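Local coordinates for protein alcohol dehydrogenase IV (Corynebacterium glutamicum, PDB 3IV7) that probably reduces maleylacetate with a nicotinamide cofactor, as a member of the iron-containing alcohol dehydrogenase family, at residues Ser181-Asn186 with Ala269-Asp274; Glu277-Ala282 with Asp289-Gly294; Ile51-Ala56 with Ala62-Glu67. One frame throughout, in Å; residues are numbered along the deposited sequence.

Interaction 1: Ser181-Asn186 with Ala269-Asp274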
loop_
_atom_site.group_PDB
_atom_site.type_symbol
_atom_site.label_atom_id
_atom_site.label_comp_id
_atom_site.label_asym_id
_atom_site.label_seq_id
_atom_site.Cartn_x
_atom_site.Cartn_y
_atom_site.Cartn_z
ATOM N N SER A 181 -5.927 -4.246 13.775
ATOM C CA SER A 181 -5.038 -3.239 13.213
ATOM C C SER A 181 -5.663 -1.830 13.233
ATOM O O SER A 181 -4.942 -0.820 13.262
ATOM C CB SER A 181 -4.611 -3.634 11.804
ATOM O OG SER A 181 -3.657 -4.713 11.829
ATOM N N LEU A 182 -6.997 -1.773 13.246
ATOM C CA LEU A 182 -7.716 -0.513 13.309
ATOM C C LEU A 182 -7.442 0.297 14.576
ATOM O O LEU A 182 -7.607 1.513 14.568
ATOM C CB LEU A 182 -9.222 -0.731 13.113
ATOM C CG LEU A 182 -9.607 -1.266 11.718
ATOM C CD1 LEU A 182 -11.090 -1.495 11.600
ATOM C CD2 LEU A 182 -9.098 -0.311 10.625
ATOM N N TRP A 183 -7.073 -0.382 15.669
ATOM C CA TRP A 183 -6.644 0.303 16.907
ATOM C C TRP A 183 -5.246 -0.230 17.302
ATOM O O TRP A 183 -4.881 -0.248 18.472
ATOM C CB TRP A 183 -7.673 0.114 18.055
ATOM C CG TRP A 183 -8.089 -1.279 18.214
ATOM C CD1 TRP A 183 -7.305 -2.326 18.627
ATOM C CD2 TRP A 183 -9.364 -1.842 17.891
ATOM N NE1 TRP A 183 -8.004 -3.500 18.547
ATOM C CE2 TRP A 183 -9.272 -3.236 18.108
ATOM C CE3 TRP A 183 -10.566 -1.318 17.432
ATOM C CZ2 TRP A 183 -10.333 -4.095 17.878
ATOM C CZ3 TRP A 183 -11.622 -2.171 17.232
ATOM C CH2 TRP A 183 -11.496 -3.549 17.450
ATOM N N GLY A 184 -4.472 -0.655 16.300
ATOM C CA GLY A 184 -3.131 -1.202 16.535
ATOM C C GLY A 184 -2.188 -0.163 17.135
ATOM O O GLY A 184 -2.479 1.040 17.087
ATOM N N PRO A 185 -1.041 -0.616 17.691
ATOM C CA PRO A 185 -0.111 0.331 18.298
ATOM C C PRO A 185 0.427 1.359 17.311
ATOM O O PRO A 185 0.733 2.450 17.718
ATOM C CB PRO A 185 1.027 -0.565 18.804
ATOM C CG PRO A 185 0.873 -1.852 18.050
ATOM C CD PRO A 185 -0.569 -2.000 17.815
ATOM N N ASN A 186 0.546 0.989 16.030
ATOM C CA ASN A 186 1.004 1.924 14.983
ATOM C C ASN A 186 -0.028 2.074 13.877
ATOM O O ASN A 186 0.315 2.176 12.715
ATOM C CB ASN A 186 2.340 1.472 14.411
ATOM C CG ASN A 186 3.409 1.293 15.496
ATOM O OD1 ASN A 186 3.847 0.175 15.772
ATOM N ND2 ASN A 186 3.783 2.379 16.140
ATOM N N ALA A 269 -16.093 -6.384 20.437
ATOM C CA ALA A 269 -17.129 -5.941 21.382
ATOM C C ALA A 269 -16.541 -5.098 22.483
ATOM O O ALA A 269 -17.109 -4.082 22.865
ATOM C CB ALA A 269 -17.851 -7.143 21.980
ATOM N N PHE A 270 -15.388 -5.530 22.984
ATOM C CA PHE A 270 -14.695 -4.884 24.106
ATOM C C PHE A 270 -14.185 -3.475 23.761
ATOM O O PHE A 270 -14.398 -2.538 24.520
ATOM C CB PHE A 270 -13.504 -5.769 24.527
ATOM C CG PHE A 270 -12.680 -5.215 25.670
ATOM C CD1 PHE A 270 -13.052 -5.448 26.985
ATOM C CD2 PHE A 270 -11.486 -4.557 25.427
ATOM C CE1 PHE A 270 -12.281 -4.955 28.041
ATOM C CE2 PHE A 270 -10.696 -4.075 26.486
ATOM C CZ PHE A 270 -11.098 -4.267 27.780
ATOM N N ASN A 271 -13.498 -3.347 22.618
ATOM C CA ASN A 271 -12.861 -2.060 22.208
ATOM C C ASN A 271 -13.718 -1.072 21.410
ATOM O O ASN A 271 -13.385 0.121 21.345
ATOM C CB ASN A 271 -11.620 -2.341 21.372
ATOM C CG ASN A 271 -10.406 -2.533 22.198
ATOM O OD1 ASN A 271 -10.388 -2.216 23.395
ATOM N ND2 ASN A 271 -9.339 -3.002 21.563
ATOM N N ALA A 272 -14.778 -1.567 20.771
ATOM C CA ALA A 272 -15.536 -0.778 19.790
ATOM C C ALA A 272 -15.970 0.568 20.312
ATOM O O ALA A 272 -15.697 1.580 19.696
ATOM C CB ALA A 272 -16.738 -1.550 19.289
ATOM N N GLY A 273 -16.653 0.572 21.451
ATOM C CA GLY A 273 -17.188 1.816 22.045
ATOM C C GLY A 273 -16.138 2.888 22.302
ATOM O O GLY A 273 -16.446 4.087 22.287
ATOM N N ASP A 274 -14.906 2.465 22.562
ATOM C CA ASP A 274 -13.814 3.386 22.808
ATOM C C ASP A 274 -13.013 3.732 21.536
ATOM O O ASP A 274 -12.085 4.544 21.593
ATOM C CB ASP A 274 -12.879 2.821 23.888
ATOM C CG ASP A 274 -13.483 2.930 25.318
ATOM O OD1 ASP A 274 -13.897 4.032 25.715
ATOM O OD2 ASP A 274 -13.506 1.905 26.036
#
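In the helical C-terminal part of this iron-containing alcohol dehydrogenase fold, the turn after helix 164-181 meets the last part of helix 256-271 through W183 and N271. S181 to G184 form a type I beta turn, closed by G184 N to S181 O at 3.1 Å, and W183 is its third residue. The indole's CG sits between the backbone N and the carbonyl carbon (chi1 48°), which turns the ring out toward the helix. N271 comes over one face of that ring. Its CB stands 3.9 Å from the centroid of the six-membered ring of W183, only 2° off the normal, a well-centred CH-pi contact. Farther along the side chain, ND2 lies over the pyrrole side, 3.3 Å from W183 NE1. Both nitrogens are donors, so no hydrogen bond joins them. The amide stands almost upright on the indole, the two planes 79° apart. W183 NE1 donates to OD1 of D180, and N271 ND2 donates to OD1 of N333. Tryptophan suits the place because it offers a broad apolar face together with an edge donor; the short polar arm of asparagine sets CB on this face and still lets the amide reach the loop of N333, where R335 N bonds OD1 weakly. The contact itself is largely CH-pi and van der Waals, without a hydrogen bond across it.

Interaction 2: Glu277-Ala282 with Asp289-Gly294. With EDO (1,2-ethanediol), chain C.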
loop_
_atom_site.group_PDB
_atom_site.type_symbol
_atom_site.label_atom_id
_atom_site.label_comp_id
_atom_site.label_asym_id
_atom_site.label_seq_id
_atom_site.Cartn_x
_atom_site.Cartn_y
_atom_site.Cartn_z
ATOM N N GLU A 277 -13.897 5.945 15.492
ATOM C CA GLU A 277 -13.449 6.068 14.104
ATOM C C GLU A 277 -13.193 4.680 13.514
ATOM O O GLU A 277 -13.607 4.396 12.399
ATOM C CB GLU A 277 -12.197 6.955 13.998
ATOM C CG GLU A 277 -12.447 8.411 14.450
ATOM C CD GLU A 277 -11.335 9.389 14.046
ATOM O OE1 GLU A 277 -10.623 9.138 13.043
ATOM O OE2 GLU A 277 -11.213 10.445 14.712
ATOM N N ALA A 278 -12.542 3.815 14.287
ATOM C CA ALA A 278 -12.298 2.425 13.856
ATOM C C ALA A 278 -13.611 1.687 13.652
ATOM O O ALA A 278 -13.827 1.072 12.605
ATOM C CB ALA A 278 -11.453 1.697 14.863
ATOM N N GLU A 279 -14.519 1.817 14.628
ATOM C CA GLU A 279 -15.823 1.157 14.575
ATOM C C GLU A 279 -16.600 1.584 13.319
ATOM O O GLU A 279 -17.193 0.756 12.645
ATOM C CB GLU A 279 -16.628 1.471 15.858
ATOM C CG GLU A 279 -17.839 0.563 16.131
ATOM C CD GLU A 279 -19.066 0.892 15.272
ATOM O OE1 GLU A 279 -19.228 2.045 14.858
ATOM O OE2 GLU A 279 -19.870 -0.026 15.026
ATOM N N ARG A 280 -16.568 2.871 12.983
ATOM C CA ARG A 280 -17.318 3.345 11.820
ATOM C C ARG A 280 -16.680 2.865 10.507
ATOM O O ARG A 280 -17.372 2.504 9.570
ATOM C CB ARG A 280 -17.477 4.874 11.848
ATOM C CG ARG A 280 -18.422 5.365 12.966
ATOM C CD ARG A 280 -18.744 6.865 12.823
ATOM N NE ARG A 280 -17.549 7.706 12.658
ATOM C CZ ARG A 280 -16.906 8.348 13.639
ATOM N NH1 ARG A 280 -17.302 8.250 14.900
ATOM N NH2 ARG A 280 -15.843 9.098 13.351
ATOM N N ARG A 281 -15.363 2.812 10.466
ATOM C CA ARG A 281 -14.688 2.307 9.289
ATOM C C ARG A 281 -15.015 0.810 9.081
ATOM O O ARG A 281 -15.320 0.388 7.978
ATOM C CB ARG A 281 -13.186 2.523 9.406
ATOM C CG ARG A 281 -12.457 2.284 8.115
ATOM C CD ARG A 281 -10.977 2.190 8.313
ATOM N NE ARG A 281 -10.344 3.482 8.530
ATOM C CZ ARG A 281 -9.976 4.329 7.572
ATOM N NH1 ARG A 281 -10.210 4.059 6.290
ATOM N NH2 ARG A 281 -9.379 5.474 7.906
ATOM N N ALA A 282 -14.963 0.030 10.149
ATOM C CA ALA A 282 -15.251 -1.408 10.051
ATOM C C ALA A 282 -16.723 -1.604 9.610
ATOM O O ALA A 282 -17.013 -2.366 8.696
ATOM C CB ALA A 282 -14.980 -2.096 11.404
ATOM N N ASP A 289 -24.674 -1.142 10.083
ATOM C CA ASP A 289 -24.739 0.053 10.949
ATOM C C ASP A 289 -23.653 0.087 11.998
ATOM O O ASP A 289 -23.154 1.161 12.344
ATOM C CB ASP A 289 -26.115 0.160 11.613
ATOM C CG ASP A 289 -27.226 0.393 10.608
ATOM O OD1 ASP A 289 -27.000 1.136 9.638
ATOM O OD2 ASP A 289 -28.324 -0.180 10.782
ATOM N N THR A 290 -23.293 -1.088 12.511
ATOM C CA THR A 290 -22.208 -1.209 13.458
ATOM C C THR A 290 -21.239 -2.291 12.997
ATOM O O THR A 290 -21.610 -3.202 12.260
ATOM C CB THR A 290 -22.713 -1.582 14.873
ATOM O OG1 THR A 290 -23.100 -2.954 14.902
ATOM C CG2 THR A 290 -23.874 -0.725 15.271
ATOM N N ALA A 291 -20.013 -2.214 13.486
ATOM C CA ALA A 291 -18.986 -3.179 13.133
ATOM C C ALA A 291 -19.333 -4.560 13.669
ATOM O O ALA A 291 -19.118 -5.584 12.990
ATOM C CB ALA A 291 -17.645 -2.721 13.669
ATOM N N LEU A 292 -19.883 -4.595 14.873
ATOM C CA LEU A 292 -20.202 -5.876 15.537
ATOM C C LEU A 292 -21.352 -6.605 14.851
ATOM O O LEU A 292 -21.301 -7.801 14.696
ATOM C CB LEU A 292 -20.511 -5.670 17.014
ATOM C CG LEU A 292 -20.625 -6.962 17.856
ATOM C CD1 LEU A 292 -19.332 -7.731 17.866
ATOM C CD2 LEU A 292 -21.054 -6.638 19.271
ATOM N N GLU A 293 -22.388 -5.901 14.427
ATOM C CA GLU A 293 -23.470 -6.608 13.750
ATOM C C GLU A 293 -22.953 -7.145 12.407
ATOM O O GLU A 293 -23.330 -8.211 11.987
ATOM C CB GLU A 293 -24.739 -5.746 13.584
ATOM C CG GLU A 293 -24.697 -4.700 12.513
ATOM C CD GLU A 293 -25.961 -3.785 12.522
ATOM O OE1 GLU A 293 -26.383 -3.362 13.625
ATOM O OE2 GLU A 293 -26.509 -3.489 11.427
ATOM N N GLY A 294 -22.058 -6.414 11.769
ATOM C CA GLY A 294 -21.443 -6.896 10.555
ATOM C C GLY A 294 -20.661 -8.173 10.830
ATOM O O GLY A 294 -20.815 -9.159 10.120
HETATM C C1 EDO C . -9.936 4.669 12.159
HETATM O O1 EDO C . -9.472 3.505 11.471
HETATM C C2 EDO C . -8.945 5.808 11.972
HETATM O O2 EDO C . -9.208 6.439 10.720
HETATM O O HOH W 1 -19.654 -2.298 16.572
#
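E279 turns its CG away from its own backbone N (chi1 -164°) and bends at chi2, which swings its carboxylate from helix 276-286 to the first turn of helix 291-301, where A291 N awaits it. The arrangement is two consecutive helices joined by a short loop, in which a glutamate of one helix serves the amino end of the next. A291 N donates to E279 OE2 at 2.7 Å, with an N-H...O angle of 162°; the bond is nearly straight, but the donor lies 39° out of the carboxylate plane. The same OE2 of E279 accepts from a water at 2.8 Å, and that water receives L292 N, so one oxygen serves two amides of the helix start, one directly and one through the water. Glutamate suits the place, since its negative charge would be stabilised by the positive end of the helix dipole and its length spans the gap. T290 is the N-cap: its OG1, placed between backbone N and carbonyl carbon, accepts from E293 N. E293 in turn takes D289 N on OE2, a longer bond that arrives from above the carboxylate. Beside the polar contacts the helices come close through alanines, small enough to let the CA atoms of A282 and A291 approach to 5.2 Å. On another side of helix 276-286, R281 holds a 1,2-ethanediol, probably from the crystallisation liquor, by NE and NH2. Where the backbones of the two segments come nearest, A282 CB touches A291 CB at 3.6 Å.

Interaction 3: Ile51-Ala56 with Ala62-Glu67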
loop_
_atom_site.group_PDB
_atom_site.type_symbol
_atom_site.label_atom_id
_atom_site.label_comp_id
_atom_site.label_asym_id
_atom_site.label_seq_id
_atom_site.Cartn_x
_atom_site.Cartn_y
_atom_site.Cartn_z
ATOM N N ILE A 51 1.095 -31.284 -4.320
ATOM C CA ILE A 51 0.718 -30.021 -4.866
ATOM C C ILE A 51 1.952 -29.113 -5.155
ATOM O O ILE A 51 1.968 -28.418 -6.124
ATOM C CB ILE A 51 -0.235 -29.336 -3.933
ATOM C CG1 ILE A 51 -1.604 -29.996 -4.062
ATOM C CG2 ILE A 51 -0.340 -27.882 -4.260
ATOM N N ALA A 52 2.976 -29.180 -4.308
ATOM C CA ALA A 52 4.196 -28.390 -4.507
ATOM C C ALA A 52 4.932 -28.857 -5.737
ATOM O O ALA A 52 5.475 -28.062 -6.463
ATOM C CB ALA A 52 5.122 -28.449 -3.269
ATOM N N HIS A 53 4.930 -30.146 -5.974
ATOM C CA HIS A 53 5.548 -30.691 -7.192
ATOM C C HIS A 53 4.851 -30.165 -8.443
ATOM O O HIS A 53 5.519 -29.807 -9.409
ATOM C CB HIS A 53 5.546 -32.196 -7.178
ATOM C CG HIS A 53 6.644 -32.780 -6.358
ATOM N ND1 HIS A 53 6.596 -32.827 -4.985
ATOM C CD2 HIS A 53 7.854 -33.275 -6.710
ATOM C CE1 HIS A 53 7.707 -33.375 -4.528
ATOM N NE2 HIS A 53 8.488 -33.653 -5.553
ATOM N N LYS A 54 3.513 -30.076 -8.403
ATOM C CA LYS A 54 2.765 -29.535 -9.536
ATOM C C LYS A 54 3.066 -28.044 -9.705
ATOM O O LYS A 54 3.183 -27.570 -10.810
ATOM C CB LYS A 54 1.252 -29.733 -9.381
ATOM C CG LYS A 54 0.784 -31.179 -9.320
ATOM C CD LYS A 54 -0.714 -31.298 -9.720
ATOM C CE LYS A 54 -1.426 -32.458 -9.016
ATOM N NZ LYS A 54 -1.765 -32.116 -7.567
ATOM N N VAL A 55 3.176 -27.315 -8.596
ATOM C CA VAL A 55 3.447 -25.878 -8.653
ATOM C C VAL A 55 4.834 -25.577 -9.216
ATOM O O VAL A 55 5.010 -24.621 -9.948
ATOM C CB VAL A 55 3.308 -25.247 -7.275
ATOM C CG1 VAL A 55 3.879 -23.832 -7.264
ATOM C CG2 VAL A 55 1.822 -25.288 -6.828
ATOM N N ALA A 56 5.810 -26.418 -8.892
ATOM C CA ALA A 56 7.170 -26.226 -9.385
ATOM C C ALA A 56 7.480 -27.032 -10.675
ATOM O O ALA A 56 8.647 -27.220 -11.007
ATOM C CB ALA A 56 8.165 -26.591 -8.292
ATOM N N ALA A 62 16.341 -27.838 -6.809
ATOM C CA ALA A 62 17.542 -28.473 -6.250
ATOM C C ALA A 62 17.213 -29.324 -5.034
ATOM O O ALA A 62 17.766 -30.390 -4.849
ATOM C CB ALA A 62 18.563 -27.411 -5.882
ATOM N N ILE A 63 16.343 -28.827 -4.180
ATOM C CA ILE A 63 16.001 -29.528 -2.938
ATOM C C ILE A 63 14.512 -29.416 -2.650
ATOM O O ILE A 63 13.924 -28.331 -2.797
ATOM C CB ILE A 63 16.761 -28.914 -1.706
ATOM C CG1 ILE A 63 18.253 -29.240 -1.756
ATOM C CG2 ILE A 63 16.139 -29.424 -0.394
ATOM C CD1 ILE A 63 18.596 -30.765 -1.511
ATOM N N TRP A 64 13.911 -30.541 -2.251
ATOM C CA TRP A 64 12.531 -30.589 -1.758
ATOM C C TRP A 64 12.608 -30.884 -0.258
ATOM O O TRP A 64 13.156 -31.905 0.138
ATOM C CB TRP A 64 11.745 -31.702 -2.428
ATOM C CG TRP A 64 11.739 -31.636 -3.910
ATOM C CD1 TRP A 64 12.621 -32.224 -4.747
ATOM C CD2 TRP A 64 10.760 -31.009 -4.727
ATOM N NE1 TRP A 64 12.283 -31.962 -6.047
ATOM C CE2 TRP A 64 11.127 -31.235 -6.063
ATOM C CE3 TRP A 64 9.623 -30.238 -4.458
ATOM C CZ2 TRP A 64 10.404 -30.727 -7.129
ATOM C CZ3 TRP A 64 8.885 -29.764 -5.511
ATOM C CH2 TRP A 64 9.286 -29.999 -6.842
ATOM N N HIS A 65 12.087 -29.987 0.563
ATOM C CA HIS A 65 12.227 -30.111 1.994
ATOM C C HIS A 65 10.860 -30.178 2.612
ATOM O O HIS A 65 10.065 -29.241 2.462
ATOM C CB HIS A 65 13.017 -28.912 2.534
ATOM C CG HIS A 65 13.323 -28.993 3.992
ATOM N ND1 HIS A 65 14.410 -29.685 4.488
ATOM C CD2 HIS A 65 12.691 -28.458 5.068
ATOM C CE1 HIS A 65 14.427 -29.581 5.807
ATOM N NE2 HIS A 65 13.397 -28.844 6.184
ATOM N N ASP A 66 10.553 -31.296 3.295
ATOM C CA ASP A 66 9.235 -31.473 3.871
ATOM C C ASP A 66 9.115 -31.434 5.387
ATOM O O ASP A 66 7.989 -31.569 5.916
ATOM C CB ASP A 66 8.518 -32.694 3.288
ATOM C CG ASP A 66 9.169 -34.033 3.675
ATOM O OD1 ASP A 66 10.080 -34.082 4.533
ATOM O OD2 ASP A 66 8.748 -35.046 3.090
ATOM N N GLU A 67 10.206 -31.131 6.101
ATOM C CA GLU A 67 10.109 -31.053 7.565
ATOM C C GLU A 67 9.530 -29.727 8.020
ATOM O O GLU A 67 10.243 -28.829 8.390
ATOM C CB GLU A 67 11.443 -31.338 8.278
ATOM C CG GLU A 67 11.230 -31.410 9.786
ATOM C CD GLU A 67 12.483 -31.637 10.602
ATOM O OE1 GLU A 67 13.605 -31.397 10.118
ATOM O OE2 GLU A 67 12.323 -32.005 11.781
#
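W64 leaves strand 63-65 with its CB directed at helix 49-55, and its indole lies face to face with the imidazole of H53. At CG the nearest histidine atom is NE2, 4.2 Å away. The fusion atoms CD2 and CE2 come next, each 3.6 Å from H53 NE2, so that this nitrogen sits over the middle of the indole. Beyond them CE3 meets H53 CE1, while CZ2 meets H53 CD2. The tip atom CH2 lies 3.6 Å from H53 CD2 and also touches A56 CB at 3.9 Å. Beside it CZ3 is met near the ring plane by the carbonyl oxygen of A52. The two rings are stacked with centroids 3.7 Å apart and planes inclined by only 10°. H53 has CG beside its backbone N and anti to the carbonyl carbon (chi1 -80°), which lays the imidazole over the indole, and ND1 donates to M49 O, which should limit rotation of the ring. Alanine at 52 and 56, one helical turn apart, keeps the helix surface low enough for the large ring, while histidine, on the solvent side, gives a flat lid that tolerates water. This is how the helix of a right-handed beta-alpha-beta crossover, here strand 40-43, helix 49-55 and strand 63-65, packs on the edge strand of the parallel sheet in the Rossmann-like N-terminal part of the family's fold.

Along the chain interaction 3 closes first, followed by interaction 1 and then interaction 2. Interactions 1 and 2 are neighbours, their centres 11 Å apart, in the helical C-terminal part of the fold. Helices 256-271 and 276-286 follow each other and carry one segment of each, and L182 of the turn packs on A278, R281 and A282, joining the two contacts into one continuous patch. Interaction 3 lies on the opposite side of the chain's centre, about 40 Å from interaction 1 and 42 Å from interaction 2 between centres, at the edge of the parallel sheet. The three contacts thus lie in two distant parts of the molecule, consistent with a sheet-based half and an all-helical half.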